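Local coordinates for ADP-ribosylating toxin CARDS (Mycoplasma pneumoniae, PDB 4TLV), which transfers ADP-ribose from NAD(+) to multiple target proteins in vitro and causes vacuolization in mammalian cells, acting as the main virulence factor of this bacterium, at residues G346-H351 / S380-Q385; D402-P407 / S413-L418. All blocks are in the same frame, centred on the assembly; numbering follows the deposited sequence.

Contact 1 (G346-H351 / S380-Q385); sequences GQLKVH and SELLGQ
In the beta-trefoil of the D2 domain, Leu348 of strand 348-354 meets Leu382 and Leu383 of the short 3-10 turn that follows strand 375-380. One methyl makes the closest approaches: Leu348 CD1 lies 4.0 Å from Leu383 CG and 4.1 Å from Leu382 CD2. Leu348 and Leu383 reach toward each other tip to tip, whereas Leu382 contributes a single branch. The first torsions differ, for Leu383 sets CG anti to its carbonyl carbon (chi1 -70°) and Leu382 sets it anti to the backbone N (chi1 -167°); the two leucines present different parts to this methyl, CD2 from Leu382 and the CG-CD1 side from Leu383. No hydrogen bond crosses between the segments. The turn is held from within by an ST turn, Leu382 N donating to Ser380 OG over 3.0 Å, and by backbone bonds from Leu383 N to Ser380 O and from Gly384 N to Glu381 O. The two segments bury 126 Å² between them, both sides summed. Around the leucines, Val405 of strand 401-407 touches both Leu348 and Leu383, while Ala339 of strand 335-340 packs against Leu348 and Ser380, placing the turn beside these two strands.

Contact 2 (D402-P407 / S413-L418); sequences DLYVCP and SDLEEL
Leu415 faces Cys406 and Tyr404 with its two methyls divided between them, joining two strands of the D2 beta-trefoil. Leu415 CD1 comes within 3.5 Å of Cys406 SG, a close apolar contact, and Leu415 CD2 lies 4.1 Å from Tyr404 CD2, approaching the ring obliquely. The side chains of Tyr404 and Leu415 cross at about a right angle. In Leu415, chi1 of -61° places CG anti to the carbonyl carbon and chi2 is extended (-171°); the fork puts one methyl at each neighbour. Tyr404 also holds CG anti to its carbonyl carbon, and one face of its ring has Asp402 C above it, offset toward the rim. Tyr404 and Cys406 both point toward segment 413-418, while Val405 between them points away. A second point of contact joins Leu403 and Leu418, whose CD1 methyls lie 3.8 Å apart. Leu403 does not aim directly at the other segment, but its end comes nearer and passes Leu418 at a slant. Residues 403-406 and 415-418 run 106° apart and share no hydrogen bond; side chains alone bridge the segments, burying 167 Å² in total. Strand 388-393 pairs with both strands and supplies Phe391 against Cys406 and Asn393 against Leu415. On the other side of strand 401-407 is strand 348-354, whose Val350 touches Leu403; Leu301 of strand 298-303 packs on both Leu403 and Leu418.

Overall arrangement
Both contacts lie in the D2 beta-trefoil, with centres about 11 Å apart, and meet through neighbouring strands 348-354 and 401-407. Backbone bonds, probably Leu348 N to Val405 O (2.8 Å) and Val350 N to Leu403 O (2.9 Å), tie the two together. Contact 1 is partly buried and joins a strand to a 3-10 turn through leucines alone. Contact 2 is buried and joins two strands, adding a tyrosine ring and a cysteine sulfur to its leucines. Neither has a hydrogen bond between its own segments. Val405 touches Leu348 and Leu383 of contact 1, while its neighbours Tyr404 and Cys406 point to segment 413-418; Leu403 serves contact 2 by its side-chain end and pairs with Val350 through its backbone.

Contact 1 (G346-H351 / S380-Q385)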
ATOM      1  N   GLY A 346      26.784  -0.962  -0.098  1.00 49.15           N
ATOM      2  CA  GLY A 346      26.037   0.183  -0.583  1.00 46.28           C
ATOM      3  C   GLY A 346      25.786   0.165  -2.077  1.00 38.49           C
ATOM      4  O   GLY A 346      25.988   1.167  -2.763  1.00 33.74           O
ATOM      5  N   GLN A 347      25.338  -0.979  -2.582  1.00 39.31           N
ATOM      6  CA  GLN A 347      24.979  -1.093  -3.985  1.00 37.77           C
ATOM      7  C   GLN A 347      23.854  -2.108  -4.167  1.00 39.25           C
ATOM      8  O   GLN A 347      24.085  -3.318  -4.192  1.00 38.23           O
ATOM      9  CB  GLN A 347      26.203  -1.459  -4.833  1.00 40.28           C
ATOM     10  CG  GLN A 347      25.969  -1.394  -6.334  1.00 39.03           C
ATOM     11  CD  GLN A 347      27.246  -1.592  -7.141  1.00 43.99           C
ATOM     12  OE1 GLN A 347      28.351  -1.450  -6.620  1.00 47.72           O
ATOM     13  NE2 GLN A 347      27.095  -1.917  -8.420  1.00 44.58           N
ATOM     14  N   LEU A 348      22.626  -1.608  -4.266  1.00 27.48           N
ATOM     15  CA  LEU A 348      21.487  -2.451  -4.577  1.00 25.19           C
ATOM     16  C   LEU A 348      21.389  -2.524  -6.078  1.00 22.93           C
ATOM     17  O   LEU A 348      21.830  -1.613  -6.770  1.00 24.38           O
ATOM     18  CB  LEU A 348      20.206  -1.837  -4.019  1.00 21.94           C
ATOM     19  CG  LEU A 348      20.184  -1.598  -2.517  1.00 25.90           C
ATOM     20  CD1 LEU A 348      18.960  -0.759  -2.144  1.00 26.29           C
ATOM     21  CD2 LEU A 348      20.180  -2.917  -1.785  1.00 32.38           C
ATOM     22  N   LYS A 349      20.814  -3.604  -6.591  1.00 21.97           N
ATOM     23  CA  LYS A 349      20.604  -3.732  -8.024  1.00 20.03           C
ATOM     24  C   LYS A 349      19.109  -3.807  -8.338  1.00 19.66           C
ATOM     25  O   LYS A 349      18.362  -4.523  -7.675  1.00 19.74           O
ATOM     26  CB  LYS A 349      21.303  -4.980  -8.550  1.00 26.41           C
ATOM     27  CG  LYS A 349      20.800  -5.451  -9.893  1.00 28.83           C
ATOM     28  CD  LYS A 349      21.670  -4.947 -11.022  1.00 35.26           C
ATOM     29  CE  LYS A 349      22.273  -6.108 -11.795  1.00 38.31           C
ATOM     30  NZ  LYS A 349      21.269  -6.836 -12.628  1.00 38.08           N
ATOM     31  N   VAL A 350      18.677  -3.065  -9.346  1.00 16.38           N
ATOM     32  CA  VAL A 350      17.259  -3.046  -9.689  1.00 18.31           C
ATOM     33  C   VAL A 350      16.891  -4.177 -10.659  1.00 20.08           C
ATOM     34  O   VAL A 350      17.608  -4.442 -11.621  1.00 18.95           O
ATOM     35  CB  VAL A 350      16.856  -1.690 -10.269  1.00 18.00           C
ATOM     36  CG1 VAL A 350      15.354  -1.632 -10.502  1.00 17.40           C
ATOM     37  CG2 VAL A 350      17.300  -0.574  -9.329  1.00 17.34           C
ATOM     38  N   HIS A 351      15.753  -4.823 -10.403  1.00 16.81           N
ATOM     39  CA  HIS A 351      15.313  -5.994 -11.156  1.00 15.24           C
ATOM     40  C   HIS A 351      13.793  -6.028 -10.995  1.00 18.30           C
ATOM     41  O   HIS A 351      13.266  -5.447 -10.057  1.00 15.94           O
ATOM     42  CB  HIS A 351      15.933  -7.241 -10.509  1.00 16.95           C
ATOM     43  CG  HIS A 351      15.957  -8.453 -11.384  1.00 20.53           C
ATOM     44  ND1 HIS A 351      16.618  -8.708 -12.537  1.00 24.56           N
ATOM     45  CD2 HIS A 351      15.269  -9.608 -11.075  1.00 24.54           C
ATOM     46  CE1 HIS A 351      16.294  -9.991 -12.919  1.00 22.42           C
ATOM     47  NE2 HIS A 351      15.484 -10.515 -12.014  1.00 24.46           N
ATOM     48  N   SER A 380      15.219   4.888  -3.028  1.00 13.73           N
ATOM     49  CA  SER A 380      14.554   3.684  -2.514  1.00 16.54           C
ATOM     50  C   SER A 380      14.153   3.793  -1.035  1.00 14.12           C
ATOM     51  O   SER A 380      14.968   4.198  -0.194  1.00 18.11           O
ATOM     52  CB  SER A 380      15.460   2.473  -2.689  1.00 18.44           C
ATOM     53  OG  SER A 380      14.880   1.337  -2.076  1.00 18.21           O
ATOM     54  N   GLU A 381      12.913   3.420  -0.709  1.00 11.94           N
ATOM     55  CA  GLU A 381      12.479   3.384   0.686  1.00 15.69           C
ATOM     56  C   GLU A 381      13.219   2.301   1.469  1.00 15.65           C
ATOM     57  O   GLU A 381      13.217   2.313   2.692  1.00 15.21           O
ATOM     58  CB  GLU A 381      10.962   3.163   0.819  1.00 13.56           C
ATOM     59  CG  GLU A 381      10.105   4.302   0.284  1.00 15.21           C
ATOM     60  CD  GLU A 381      10.144   5.549   1.165  1.00 23.92           C
ATOM     61  OE1 GLU A 381      10.824   5.546   2.222  1.00 23.50           O
ATOM     62  OE2 GLU A 381       9.475   6.534   0.798  1.00 20.13           O
ATOM     63  N   LEU A 382      13.848   1.363   0.764  1.00 16.64           N
ATOM     64  CA  LEU A 382      14.585   0.293   1.446  1.00 17.57           C
ATOM     65  C   LEU A 382      15.763   0.858   2.259  1.00 22.46           C
ATOM     66  O   LEU A 382      16.169   0.283   3.278  1.00 24.58           O
ATOM     67  CB  LEU A 382      15.071  -0.753   0.436  1.00 16.54           C
ATOM     68  CG  LEU A 382      15.577  -2.072   1.023  1.00 24.61           C
ATOM     69  CD1 LEU A 382      14.454  -2.787   1.770  1.00 23.84           C
ATOM     70  CD2 LEU A 382      16.142  -2.958  -0.056  1.00 21.45           C
ATOM     71  N   LEU A 383      16.294   1.997   1.823  1.00 20.70           N
ATOM     72  CA  LEU A 383      17.468   2.587   2.462  1.00 23.39           C
ATOM     73  C   LEU A 383      17.094   3.597   3.534  1.00 28.21           C
ATOM     74  O   LEU A 383      17.960   4.262   4.097  1.00 30.21           O
ATOM     75  CB  LEU A 383      18.403   3.216   1.424  1.00 24.10           C
ATOM     76  CG  LEU A 383      19.125   2.206   0.522  1.00 28.55           C
ATOM     77  CD1 LEU A 383      19.899   2.891  -0.586  1.00 26.61           C
ATOM     78  CD2 LEU A 383      20.049   1.319   1.352  1.00 35.66           C
ATOM     79  N   GLY A 384      15.799   3.707   3.822  1.00 24.51           N
ATOM     80  CA  GLY A 384      15.342   4.498   4.954  1.00 27.01           C
ATOM     81  C   GLY A 384      15.757   5.956   4.900  1.00 28.83           C
ATOM     82  O   GLY A 384      15.677   6.600   3.851  1.00 29.60           O
ATOM     83  N   GLN A 385      16.218   6.480   6.033  1.00 30.54           N
ATOM     84  CA  GLN A 385      16.577   7.893   6.127  1.00 34.58           C
ATOM     85  C   GLN A 385      17.886   8.207   5.416  1.00 33.96           C
ATOM     86  O   GLN A 385      18.270   9.373   5.311  1.00 35.97           O
ATOM     87  CB  GLN A 385      16.663   8.348   7.592  1.00 32.30           C
ATOM     88  CG  GLN A 385      15.387   8.131   8.404  1.00 38.57           C
ATOM     89  CD  GLN A 385      14.185   8.862   7.829  1.00 54.10           C
ATOM     90  OE1 GLN A 385      14.321   9.728   6.960  1.00 58.08           O
ATOM     91  NE2 GLN A 385      12.995   8.518   8.317  1.00 63.38           N
TER

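Contact 2 (D402-P407 / S413-L418)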
ATOM      1  N   ASP A 402      23.244  -1.864 -16.449  1.00 20.88           N
ATOM      2  CA  ASP A 402      22.532  -2.189 -15.232  1.00 26.20           C
ATOM      3  C   ASP A 402      22.220  -0.945 -14.409  1.00 22.91           C
ATOM      4  O   ASP A 402      22.914   0.075 -14.501  1.00 20.07           O
ATOM      5  CB  ASP A 402      23.336  -3.182 -14.396  1.00 28.65           C
ATOM      6  CG  ASP A 402      23.287  -4.594 -14.962  1.00 33.34           C
ATOM      7  OD1 ASP A 402      22.579  -4.821 -15.969  1.00 28.53           O
ATOM      8  OD2 ASP A 402      23.952  -5.479 -14.390  1.00 37.54           O
ATOM      9  N   LEU A 403      21.167  -1.045 -13.606  1.00 20.10           N
ATOM     10  CA  LEU A 403      20.701   0.063 -12.783  1.00 20.54           C
ATOM     11  C   LEU A 403      20.878  -0.272 -11.308  1.00 19.75           C
ATOM     12  O   LEU A 403      20.454  -1.335 -10.859  1.00 22.54           O
ATOM     13  CB  LEU A 403      19.222   0.365 -13.081  1.00 18.36           C
ATOM     14  CG  LEU A 403      18.576   1.477 -12.260  1.00 19.91           C
ATOM     15  CD1 LEU A 403      19.240   2.825 -12.562  1.00 18.84           C
ATOM     16  CD2 LEU A 403      17.054   1.527 -12.526  1.00 18.01           C
ATOM     17  N   TYR A 404      21.500   0.638 -10.559  1.00 16.37           N
ATOM     18  CA  TYR A 404      21.774   0.404  -9.139  1.00 19.28           C
ATOM     19  C   TYR A 404      21.151   1.470  -8.249  1.00 17.50           C
ATOM     20  O   TYR A 404      20.743   2.525  -8.721  1.00 20.93           O
ATOM     21  CB  TYR A 404      23.281   0.376  -8.872  1.00 20.55           C
ATOM     22  CG  TYR A 404      24.056  -0.538  -9.800  1.00 24.00           C
ATOM     23  CD1 TYR A 404      24.045  -1.918  -9.623  1.00 26.92           C
ATOM     24  CD2 TYR A 404      24.796  -0.018 -10.855  1.00 26.51           C
ATOM     25  CE1 TYR A 404      24.752  -2.756 -10.477  1.00 27.77           C
ATOM     26  CE2 TYR A 404      25.509  -0.844 -11.714  1.00 24.60           C
ATOM     27  CZ  TYR A 404      25.486  -2.209 -11.516  1.00 26.94           C
ATOM     28  OH  TYR A 404      26.188  -3.024 -12.372  1.00 33.78           O
ATOM     29  N   VAL A 405      21.085   1.181  -6.954  1.00 17.26           N
ATOM     30  CA  VAL A 405      20.728   2.171  -5.958  1.00 17.19           C
ATOM     31  C   VAL A 405      21.893   2.248  -4.977  1.00 22.76           C
ATOM     32  O   VAL A 405      22.344   1.214  -4.474  1.00 20.91           O
ATOM     33  CB  VAL A 405      19.481   1.760  -5.171  1.00 19.23           C
ATOM     34  CG1 VAL A 405      19.129   2.835  -4.148  1.00 20.59           C
ATOM     35  CG2 VAL A 405      18.319   1.471  -6.119  1.00 17.18           C
ATOM     36  N   CYS A 406      22.364   3.463  -4.708  1.00 21.48           N
ATOM     37  CA  CYS A 406      23.467   3.696  -3.773  1.00 21.11           C
ATOM     38  C   CYS A 406      23.169   4.867  -2.861  1.00 20.55           C
ATOM     39  O   CYS A 406      22.517   5.823  -3.271  1.00 20.40           O
ATOM     40  CB  CYS A 406      24.758   4.049  -4.521  1.00 22.27           C
ATOM     41  SG  CYS A 406      25.263   2.911  -5.802  1.00 28.12           S
ATOM     42  N   PRO A 407      23.685   4.813  -1.624  1.00 20.70           N
ATOM     43  CA  PRO A 407      23.742   6.021  -0.793  1.00 21.74           C
ATOM     44  C   PRO A 407      24.448   7.131  -1.574  1.00 21.75           C
ATOM     45  O   PRO A 407      25.343   6.843  -2.376  1.00 24.19           O
ATOM     46  CB  PRO A 407      24.597   5.588   0.402  1.00 25.03           C
ATOM     47  CG  PRO A 407      24.470   4.094   0.452  1.00 29.10           C
ATOM     48  CD  PRO A 407      24.313   3.645  -0.979  1.00 23.94           C
ATOM     49  N   SER A 413      33.316   3.602  -7.044  1.00 50.45           N
ATOM     50  CA  SER A 413      34.209   4.378  -7.907  1.00 50.27           C
ATOM     51  C   SER A 413      33.593   4.911  -9.204  1.00 45.78           C
ATOM     52  O   SER A 413      33.462   6.121  -9.397  1.00 47.70           O
ATOM     53  CB  SER A 413      35.465   3.555  -8.241  1.00 53.62           C
ATOM     54  OG  SER A 413      36.140   3.130  -7.064  1.00 55.13           O
ATOM     55  N   ASP A 414      33.235   4.001 -10.095  1.00 41.90           N
ATOM     56  CA  ASP A 414      32.859   4.379 -11.447  1.00 41.55           C
ATOM     57  C   ASP A 414      31.375   4.730 -11.581  1.00 36.13           C
ATOM     58  O   ASP A 414      30.878   4.902 -12.693  1.00 35.73           O
ATOM     59  CB  ASP A 414      33.205   3.243 -12.416  1.00 44.50           C
ATOM     60  CG  ASP A 414      34.658   2.793 -12.303  1.00 53.06           C
ATOM     61  OD1 ASP A 414      35.559   3.655 -12.365  1.00 54.16           O
ATOM     62  OD2 ASP A 414      34.896   1.571 -12.163  1.00 53.12           O
ATOM     63  N   LEU A 415      30.668   4.829 -10.461  1.00 34.63           N
ATOM     64  CA  LEU A 415      29.223   5.046 -10.516  1.00 35.50           C
ATOM     65  C   LEU A 415      28.873   6.530 -10.491  1.00 34.95           C
ATOM     66  O   LEU A 415      29.543   7.328  -9.834  1.00 33.24           O
ATOM     67  CB  LEU A 415      28.517   4.334  -9.357  1.00 32.95           C
ATOM     68  CG  LEU A 415      28.621   2.807  -9.250  1.00 40.43           C
ATOM     69  CD1 LEU A 415      27.686   2.268  -8.174  1.00 38.77           C
ATOM     70  CD2 LEU A 415      28.317   2.147 -10.564  1.00 33.67           C
ATOM     71  N   GLU A 416      27.818   6.906 -11.205  1.00 28.41           N
ATOM     72  CA  GLU A 416      27.326   8.271 -11.117  1.00 27.70           C
ATOM     73  C   GLU A 416      25.809   8.271 -11.043  1.00 26.72           C
ATOM     74  O   GLU A 416      25.157   7.392 -11.605  1.00 23.49           O
ATOM     75  CB  GLU A 416      27.782   9.102 -12.308  1.00 28.57           C
ATOM     76  CG  GLU A 416      26.921   8.922 -13.532  1.00 29.27           C
ATOM     77  CD  GLU A 416      27.211   9.953 -14.593  1.00 30.65           C
ATOM     78  OE1 GLU A 416      27.854  10.976 -14.271  1.00 35.96           O
ATOM     79  OE2 GLU A 416      26.793   9.741 -15.747  1.00 29.09           O
ATOM     80  N   GLU A 417      25.258   9.270 -10.368  1.00 23.56           N
ATOM     81  CA  GLU A 417      23.820   9.331 -10.166  1.00 23.19           C
ATOM     82  C   GLU A 417      23.066   9.686 -11.445  1.00 21.69           C
ATOM     83  O   GLU A 417      23.533  10.467 -12.269  1.00 24.96           O
ATOM     84  CB  GLU A 417      23.447  10.296  -9.032  1.00 25.19           C
ATOM     85  CG  GLU A 417      21.940  10.254  -8.695  1.00 23.49           C
ATOM     86  CD  GLU A 417      21.481  11.345  -7.732  1.00 27.04           C
ATOM     87  OE1 GLU A 417      22.333  12.107  -7.211  1.00 24.94           O
ATOM     88  OE2 GLU A 417      20.253  11.431  -7.492  1.00 20.35           O
ATOM     89  N   LEU A 418      21.897   9.075 -11.591  1.00 23.16           N
ATOM     90  CA  LEU A 418      20.976   9.336 -12.682  1.00 21.73           C
ATOM     91  C   LEU A 418      19.742   9.988 -12.096  1.00 20.13           C
ATOM     92  O   LEU A 418      19.232   9.548 -11.066  1.00 19.79           O
ATOM     93  CB  LEU A 418      20.542   8.023 -13.311  1.00 21.33           C
ATOM     94  CG  LEU A 418      21.618   7.176 -13.972  1.00 21.78           C
ATOM     95  CD1 LEU A 418      21.123   5.755 -14.087  1.00 26.96           C
ATOM     96  CD2 LEU A 418      21.928   7.768 -15.331  1.00 23.07           C
TER